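Local coordinates for CS6 fimbrial subunit B, CS6 fimbrial subunit A (PDB 4B9G), which probably builds, with subunit A, the CS6 fimbria by which enterotoxigenic Escherichia coli adheres; in this construct the subunit is completed by a fused subunit A donor strand, at residues I17-I23 / A150-V156; L34-T40 / F111-G117; D77-N81 / G124-Y130. One frame throughout, in Å; residues are numbered along the deposited sequence.

Overall arrangement
Contact 1 closes the longest of the three loops, setting strand 21-28 parallel to the donor strand 145-160: it brings residues 17-23, near the N terminus of the CssB part, against 150-156 of the CssA-derived strand that the fusion places at the C terminus. Both other contacts are nested within it. Contact 2 joins 34-40 to 111-117 and pairs strand 37-44 with strand 108-119. Contact 3 joins 77-81 to 124-130, so its segments alternate with those of contact 2 and the two loops cross. Contacts 1 and 2 meet where Val156 and Ile23 pack on Tyr39. Contacts 2 and 3, with centres about 14 Å apart, touch through neighbouring strands 79-88 and 108-119.

Contact 1 (I17-I23 / A150-V156); sequences IDSAVRI and ATKNFPV
Phe154 turns one face of its ring to Val21, whose CG1 lies 3.9 Å above the plane and toward the rim, while the opposite face is covered at its centre by CG of Lys152. The ring edge is turned to Ile17, whose O lies in its plane, 3.7 Å from CZ of Phe154. With CG set beside its backbone N (chi1 -72°), Phe154 reaches the start of the weakly bonded helical turn 17-20. Strand 21-23 runs roughly parallel (25°) to strand 150-156, axes 8.3 Å apart at closest, and aliphatic groups pack between the backbones. Ile17 lays CG2 against CB of Ala150 and of Lys152, both at 4.0 Å. Ile23 sets CG2 3.8 Å from CG1 of Val156. Lys152, bent at chi2 and chi4, crosses Asp18 at about a right angle. CE of the lysine comes 3.3 Å from OD1 of Asp18, but NZ, at 4.2 Å, is too far for a salt bridge and bonds weakly to O of Asn153. Residues 150-156 come from CssA, joined to CssB by engineering as a complementing donor strand. The fit is thus mainly apolar, with at most a modest electrostatic pull on the solvent side, where Asp18 is exposed.

Contact 2 (L34-T40 / F111-G117); sequences LNSQLYT and FSAIYTG
Ala113 is gripped twice by the opposing chain: its O accepts the N-H of Leu38 at 2.8 Å, and its own N gives a nearly straight bond (177°) to O of Tyr39, 2.9 Å away. Leu38 and Tyr39 thus both bond to Ala113, a bulge-like irregularity, and the chain turns a corner at Leu38. Farther along, Tyr115 N reaches O of Ser36 at 2.9 Å, and Tyr115 O receives N of Asn35 at 3.0 Å. Asn35 has a positive phi (80°), a conformation that asparagine tolerates better than most residues. Between these bonds, Gln37 and Ile114 form a non-hydrogen-bonded antiparallel pair. Their side chains lie alongside each other and point the same way, CG of Gln37 3.9 Å from CD1 of Ile114.

On the other face of the sheet, CG of Tyr39 lies between its backbone N and carbonyl carbon (chi1 66°), which lays the ring over CB of Ala113, 3.5 Å from the ring centroid, in a CH-pi contact. Alanine suits the place because a flat ring can lie directly on its single methyl. The hydroxyl of Tyr39 bonds to that of Tyr82, and the rings of Tyr39 and Tyr82 meet edge-to-face. CB of Tyr115 points toward the opposing chain, and CD2 of Leu38 packs on it at 4.0 Å; CD1 of Leu34 touches CE2 of the Tyr115 ring at 3.9 Å. This strand pair, inside the sheet of an immunoglobulin-like pilin domain, is therefore held by backbone bonds that do not depend on residue type, while the Ala113 methyl and the Tyr39 and Tyr115 rings add packing beyond them.

Contact 3 (D77-N81 / G124-Y130); sequences DQNMN and GYSSGTY
The loop leading into strand 79-88 and the loop leading into strand 128-142 stand apart, the CA atoms of Gln78 and Tyr125 being 6.9 Å from each other, so side chains bridge the gap. Gln78 spends both ends of its amide on Ser126. OE1 of Gln78 takes N-H of Ser126 on a lone pair in the carbonyl plane, at 2.8 Å and almost straight (175°). NE2 of Gln78 donates to OG of Ser126 at 3.0 Å, close to the amide plane, which fixes the amide's rotation. Tyr130 OH in turn gives a 2.7 Å bond to O of Ser126 and is also bonded by Asn72. These loops lie at one end of the CssB immunoglobulin-like domain, beside the last residues of the fused CssA strand, where Met80 also touches Thr158 and Ile160. Extended beyond CG, Met80 carries its methyl into the corner where two ring faces meet at about a right angle. CE lies over the centre of Tyr130, 3.7 Å from its centroid, and of Tyr125 at 4.1 Å; a long unbranched chain ending in a methyl allows both. The nearby sulfur adds Met-aromatic contacts. Tyr125 keeps O of Asn79 in plane at its ring edge, and its hydroxyl is bonded to that of Tyr115.

Contact 1 (I17-I23 / A150-V156)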
# COMPACT_ATOMS: atom_id res chain seq x y z
N ILE A 17 11.50 0.82 -11.45
CA ILE A 17 10.43 0.58 -10.50
C ILE A 17 9.02 0.58 -11.15
O ILE A 17 8.15 -0.22 -10.77
CB ILE A 17 10.53 1.56 -9.33
CG1 ILE A 17 9.57 1.16 -8.22
CG2 ILE A 17 10.33 3.01 -9.79
CD1 ILE A 17 9.93 1.77 -6.90
N ASP A 18 8.82 1.40 -12.16
CA ASP A 18 7.52 1.45 -12.83
C ASP A 18 7.11 0.09 -13.38
O ASP A 18 5.94 -0.29 -13.29
CB ASP A 18 7.53 2.43 -14.01
CG ASP A 18 7.49 3.87 -13.61
OD1 ASP A 18 7.00 4.18 -12.51
OD2 ASP A 18 7.93 4.71 -14.42
N SER A 19 8.05 -0.63 -13.98
CA SER A 19 7.75 -1.92 -14.57
C SER A 19 7.74 -3.06 -13.55
O SER A 19 7.32 -4.16 -13.88
CB SER A 19 8.72 -2.26 -15.70
OG SER A 19 10.04 -2.34 -15.27
N ALA A 20 8.21 -2.83 -12.33
CA ALA A 20 8.33 -3.91 -11.35
C ALA A 20 7.05 -4.17 -10.57
O ALA A 20 6.89 -5.26 -10.04
CB ALA A 20 9.46 -3.60 -10.38
N VAL A 21 6.16 -3.22 -10.44
CA VAL A 21 5.02 -3.17 -9.55
C VAL A 21 3.72 -3.03 -10.30
O VAL A 21 3.62 -2.25 -11.25
CB VAL A 21 5.16 -1.99 -8.56
CG1 VAL A 21 4.07 -1.91 -7.62
CG2 VAL A 21 6.46 -1.99 -7.89
N ARG A 22 2.69 -3.76 -9.86
CA ARG A 22 1.33 -3.58 -10.34
C ARG A 22 0.37 -3.45 -9.14
O ARG A 22 0.55 -4.09 -8.10
CB ARG A 22 0.93 -4.78 -11.23
CG ARG A 22 -0.50 -5.02 -11.51
CD ARG A 22 -0.58 -6.10 -12.55
NE ARG A 22 -0.79 -7.49 -12.14
CZ ARG A 22 -1.96 -8.12 -12.17
NH1 ARG A 22 -3.08 -7.47 -12.47
NH2 ARG A 22 -2.00 -9.41 -11.91
N ILE A 23 -0.67 -2.65 -9.33
CA ILE A 23 -1.74 -2.43 -8.36
C ILE A 23 -3.03 -3.04 -8.92
O ILE A 23 -3.34 -2.89 -10.11
CB ILE A 23 -2.00 -0.93 -8.17
CG1 ILE A 23 -0.70 -0.17 -7.88
CG2 ILE A 23 -3.10 -0.72 -7.12
CD1 ILE A 23 0.01 -0.57 -6.62
N ALA A 150 15.51 3.85 -6.32
CA ALA A 150 14.33 4.21 -7.10
C ALA A 150 13.16 4.40 -6.14
O ALA A 150 13.08 3.75 -5.10
CB ALA A 150 14.01 3.12 -8.13
N THR A 151 12.24 5.30 -6.49
CA THR A 151 11.01 5.47 -5.73
C THR A 151 9.90 5.96 -6.65
O THR A 151 10.17 6.65 -7.65
CB THR A 151 11.22 6.42 -4.51
OG1 THR A 151 10.06 6.39 -3.68
CG2 THR A 151 11.52 7.83 -4.93
N LYS A 152 8.68 5.65 -6.39
CA LYS A 152 7.50 6.04 -7.11
C LYS A 152 6.30 6.05 -6.17
O LYS A 152 6.15 5.17 -5.33
CB LYS A 152 7.23 5.11 -8.28
CG LYS A 152 6.01 5.27 -9.13
CD LYS A 152 5.97 6.37 -10.05
CE LYS A 152 4.93 6.30 -11.15
NZ LYS A 152 3.75 6.08 -10.58
N ASN A 153 5.48 7.09 -6.32
CA ASN A 153 4.18 7.15 -5.69
C ASN A 153 3.12 6.65 -6.68
O ASN A 153 2.72 7.38 -7.58
CB ASN A 153 3.86 8.55 -5.19
CG ASN A 153 4.80 9.00 -4.07
OD1 ASN A 153 5.47 8.19 -3.45
ND2 ASN A 153 4.85 10.31 -3.83
N PHE A 154 2.71 5.40 -6.55
CA PHE A 154 1.75 4.78 -7.47
C PHE A 154 0.32 5.19 -7.13
O PHE A 154 -0.11 5.05 -5.98
CB PHE A 154 1.84 3.25 -7.38
CG PHE A 154 3.07 2.66 -8.00
CD1 PHE A 154 3.11 2.31 -9.35
CD2 PHE A 154 4.19 2.43 -7.23
CE1 PHE A 154 4.25 1.75 -9.91
CE2 PHE A 154 5.34 1.88 -7.80
CZ PHE A 154 5.36 1.54 -9.13
N PRO A 155 -0.46 5.61 -8.13
CA PRO A 155 -1.91 5.77 -7.88
C PRO A 155 -2.57 4.44 -7.53
O PRO A 155 -2.30 3.43 -8.20
CB PRO A 155 -2.43 6.34 -9.20
CG PRO A 155 -1.24 6.99 -9.85
CD PRO A 155 -0.08 6.10 -9.47
N VAL A 156 -3.41 4.47 -6.50
CA VAL A 156 -4.13 3.30 -6.02
C VAL A 156 -5.60 3.68 -5.80
O VAL A 156 -5.91 4.86 -5.58
CB VAL A 156 -3.49 2.75 -4.71
CG1 VAL A 156 -2.08 2.29 -4.95
CG2 VAL A 156 -3.55 3.76 -3.59

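Contact 2 (L34-T40 / F111-G117)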
# COMPACT_ATOMS: atom_id res chain seq x y z
N LEU A 34 -14.29 -4.23 8.31
CA LEU A 34 -13.00 -4.31 8.96
C LEU A 34 -12.26 -5.51 8.40
O LEU A 34 -12.83 -6.60 8.24
CB LEU A 34 -13.17 -4.44 10.47
CG LEU A 34 -12.77 -3.23 11.31
CD1 LEU A 34 -13.27 -1.93 10.70
CD2 LEU A 34 -13.29 -3.39 12.73
N ASN A 35 -11.00 -5.28 8.07
CA ASN A 35 -10.08 -6.31 7.60
C ASN A 35 -10.26 -6.67 6.12
O ASN A 35 -9.53 -7.52 5.62
CB ASN A 35 -10.19 -7.58 8.47
CG ASN A 35 -8.87 -8.30 8.63
OD1 ASN A 35 -7.81 -7.67 8.75
ND2 ASN A 35 -8.91 -9.64 8.65
N SER A 36 -11.14 -6.04 5.39
CA SER A 36 -11.33 -6.20 3.97
C SER A 36 -10.17 -5.66 3.17
O SER A 36 -9.56 -4.67 3.56
CB SER A 36 -12.62 -5.61 3.45
OG SER A 36 -13.75 -6.06 4.06
N GLN A 37 -9.89 -6.33 2.06
CA GLN A 37 -8.85 -5.87 1.17
C GLN A 37 -9.39 -4.82 0.22
O GLN A 37 -10.35 -5.05 -0.52
CB GLN A 37 -8.27 -7.03 0.36
CG GLN A 37 -7.59 -8.10 1.18
CD GLN A 37 -7.23 -9.29 0.34
OE1 GLN A 37 -6.40 -9.20 -0.55
NE2 GLN A 37 -7.87 -10.42 0.59
N LEU A 38 -8.76 -3.65 0.19
CA LEU A 38 -9.18 -2.54 -0.67
C LEU A 38 -8.49 -2.57 -2.04
O LEU A 38 -9.09 -2.19 -3.05
CB LEU A 38 -8.92 -1.22 0.01
CG LEU A 38 -9.61 -1.04 1.37
CD1 LEU A 38 -9.28 0.34 1.96
CD2 LEU A 38 -11.12 -1.27 1.29
N TYR A 39 -7.23 -2.99 -2.05
CA TYR A 39 -6.46 -3.22 -3.27
C TYR A 39 -5.32 -4.16 -2.90
O TYR A 39 -5.01 -4.34 -1.71
CB TYR A 39 -5.97 -1.91 -3.91
CG TYR A 39 -4.95 -1.09 -3.13
CD1 TYR A 39 -3.60 -1.39 -3.20
CD2 TYR A 39 -5.34 0.00 -2.37
CE1 TYR A 39 -2.66 -0.60 -2.54
CE2 TYR A 39 -4.41 0.80 -1.70
CZ TYR A 39 -3.06 0.50 -1.80
OH TYR A 39 -2.09 1.26 -1.18
N THR A 40 -4.68 -4.73 -3.92
CA THR A 40 -3.49 -5.55 -3.69
C THR A 40 -2.36 -5.01 -4.58
O THR A 40 -2.58 -4.21 -5.52
CB THR A 40 -3.79 -6.99 -3.91
OG1 THR A 40 -4.67 -7.58 -2.97
CG2 THR A 40 -4.03 -7.30 -5.24
N PHE A 111 1.25 -7.83 -1.52
CA PHE A 111 0.80 -7.06 -0.37
C PHE A 111 -0.68 -6.74 -0.55
O PHE A 111 -1.19 -6.73 -1.69
CB PHE A 111 1.58 -5.74 -0.23
CG PHE A 111 3.08 -5.90 -0.13
CD1 PHE A 111 3.86 -6.06 -1.28
CD2 PHE A 111 3.73 -5.87 1.11
CE1 PHE A 111 5.22 -6.20 -1.19
CE2 PHE A 111 5.11 -6.00 1.20
CZ PHE A 111 5.86 -6.16 0.05
N SER A 112 -1.41 -6.45 0.48
CA SER A 112 -2.76 -6.08 0.56
C SER A 112 -2.96 -4.80 1.39
O SER A 112 -2.32 -4.63 2.43
CB SER A 112 -3.63 -7.24 1.04
OG SER A 112 -3.16 -7.57 2.23
N ALA A 113 -3.86 -3.93 0.93
CA ALA A 113 -4.33 -2.78 1.70
C ALA A 113 -5.54 -3.21 2.51
O ALA A 113 -6.56 -3.62 1.93
CB ALA A 113 -4.72 -1.65 0.73
N ILE A 114 -5.43 -3.14 3.82
CA ILE A 114 -6.42 -3.69 4.75
C ILE A 114 -7.20 -2.57 5.45
O ILE A 114 -6.62 -1.73 6.14
CB ILE A 114 -5.74 -4.57 5.82
CG1 ILE A 114 -4.90 -5.67 5.14
CG2 ILE A 114 -6.77 -5.15 6.77
CD1 ILE A 114 -5.68 -6.54 4.20
N TYR A 115 -8.52 -2.56 5.25
CA TYR A 115 -9.41 -1.54 5.81
C TYR A 115 -9.44 -1.59 7.33
O TYR A 115 -9.63 -2.67 7.93
CB TYR A 115 -10.81 -1.76 5.24
CG TYR A 115 -11.83 -0.77 5.71
CD1 TYR A 115 -11.97 0.48 5.10
CD2 TYR A 115 -12.68 -1.06 6.78
CE1 TYR A 115 -12.91 1.40 5.53
CE2 TYR A 115 -13.64 -0.13 7.22
CZ TYR A 115 -13.75 1.10 6.58
OH TYR A 115 -14.66 2.02 7.03
N THR A 116 -9.30 -0.42 7.95
CA THR A 116 -9.31 -0.33 9.41
C THR A 116 -10.35 0.63 9.97
O THR A 116 -10.47 0.74 11.19
CB THR A 116 -7.97 0.17 9.96
OG1 THR A 116 -7.70 1.48 9.45
CG2 THR A 116 -6.89 -0.74 9.58
N GLY A 117 -11.08 1.33 9.11
CA GLY A 117 -12.06 2.31 9.56
C GLY A 117 -12.09 3.49 8.60
O GLY A 117 -11.51 3.41 7.53

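Contact 3 (D77-N81 / G124-Y130)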
# COMPACT_ATOMS: atom_id res chain seq x y z
N ASP A 77 -14.92 14.66 2.13
CA ASP A 77 -15.19 14.33 3.53
C ASP A 77 -15.36 12.83 3.79
O ASP A 77 -15.52 12.43 4.94
CB ASP A 77 -16.44 15.08 4.03
CG ASP A 77 -16.32 16.58 3.90
OD1 ASP A 77 -15.20 17.11 4.06
OD2 ASP A 77 -17.36 17.23 3.66
N GLN A 78 -15.35 12.02 2.74
CA GLN A 78 -15.49 10.57 2.88
C GLN A 78 -14.18 9.88 2.55
O GLN A 78 -13.61 10.10 1.47
CB GLN A 78 -16.60 10.06 1.97
CG GLN A 78 -17.96 10.60 2.32
CD GLN A 78 -19.06 9.95 1.52
OE1 GLN A 78 -18.99 8.79 1.18
NE2 GLN A 78 -20.09 10.71 1.22
N ASN A 79 -13.67 9.07 3.46
CA ASN A 79 -12.40 8.42 3.23
C ASN A 79 -12.31 7.10 4.01
O ASN A 79 -13.06 6.87 4.97
CB ASN A 79 -11.25 9.36 3.58
CG ASN A 79 -11.31 9.82 5.02
OD1 ASN A 79 -11.30 9.01 5.94
ND2 ASN A 79 -11.45 11.12 5.22
N MET A 80 -11.41 6.25 3.54
CA MET A 80 -11.16 4.93 4.12
C MET A 80 -9.72 4.88 4.62
O MET A 80 -8.80 5.19 3.87
CB MET A 80 -11.36 3.85 3.05
CG MET A 80 -12.75 3.85 2.44
SD MET A 80 -12.84 2.60 1.15
CE MET A 80 -14.55 2.75 0.64
N ASN A 81 -9.54 4.45 5.86
CA ASN A 81 -8.23 4.22 6.44
C ASN A 81 -7.77 2.78 6.20
O ASN A 81 -8.58 1.85 6.25
CB ASN A 81 -8.29 4.45 7.95
CG ASN A 81 -8.64 5.86 8.32
OD1 ASN A 81 -8.26 6.80 7.66
ND2 ASN A 81 -9.37 6.00 9.42
N GLY A 124 -23.42 5.81 5.66
CA GLY A 124 -22.33 5.03 5.10
C GLY A 124 -21.67 5.69 3.90
O GLY A 124 -21.90 6.86 3.62
N TYR A 125 -20.82 4.94 3.21
CA TYR A 125 -20.07 5.48 2.09
C TYR A 125 -20.93 5.68 0.85
O TYR A 125 -21.80 4.86 0.53
CB TYR A 125 -18.93 4.53 1.73
CG TYR A 125 -17.80 4.47 2.73
CD1 TYR A 125 -16.95 5.55 2.88
CD2 TYR A 125 -17.58 3.33 3.49
CE1 TYR A 125 -15.90 5.50 3.79
CE2 TYR A 125 -16.55 3.28 4.41
CZ TYR A 125 -15.72 4.36 4.55
OH TYR A 125 -14.68 4.32 5.45
N SER A 126 -20.67 6.76 0.14
CA SER A 126 -21.28 6.98 -1.16
C SER A 126 -20.65 6.09 -2.24
O SER A 126 -19.46 5.77 -2.22
CB SER A 126 -21.12 8.44 -1.58
OG SER A 126 -21.83 9.32 -0.74
N SER A 127 -21.46 5.69 -3.22
CA SER A 127 -20.93 5.05 -4.42
C SER A 127 -19.86 5.93 -5.07
O SER A 127 -20.06 7.14 -5.19
CB SER A 127 -22.05 4.81 -5.43
OG SER A 127 -23.03 3.91 -4.97
N GLY A 128 -18.78 5.33 -5.56
CA GLY A 128 -17.75 6.06 -6.28
C GLY A 128 -16.38 5.44 -6.08
O GLY A 128 -16.22 4.37 -5.47
N THR A 129 -15.38 6.13 -6.62
CA THR A 129 -13.99 5.73 -6.49
C THR A 129 -13.34 6.43 -5.30
O THR A 129 -13.53 7.64 -5.10
CB THR A 129 -13.23 6.07 -7.78
OG1 THR A 129 -13.83 5.35 -8.86
CG2 THR A 129 -11.76 5.71 -7.68
N TYR A 130 -12.54 5.66 -4.56
CA TYR A 130 -11.78 6.13 -3.40
C TYR A 130 -10.31 5.94 -3.76
O TYR A 130 -9.89 4.82 -4.02
CB TYR A 130 -12.18 5.31 -2.14
CG TYR A 130 -13.60 5.61 -1.71
CD1 TYR A 130 -14.68 5.11 -2.42
CD2 TYR A 130 -13.85 6.39 -0.59
CE1 TYR A 130 -15.98 5.43 -2.06
CE2 TYR A 130 -15.15 6.71 -0.22
CZ TYR A 130 -16.21 6.24 -0.95
OH TYR A 130 -17.48 6.62 -0.57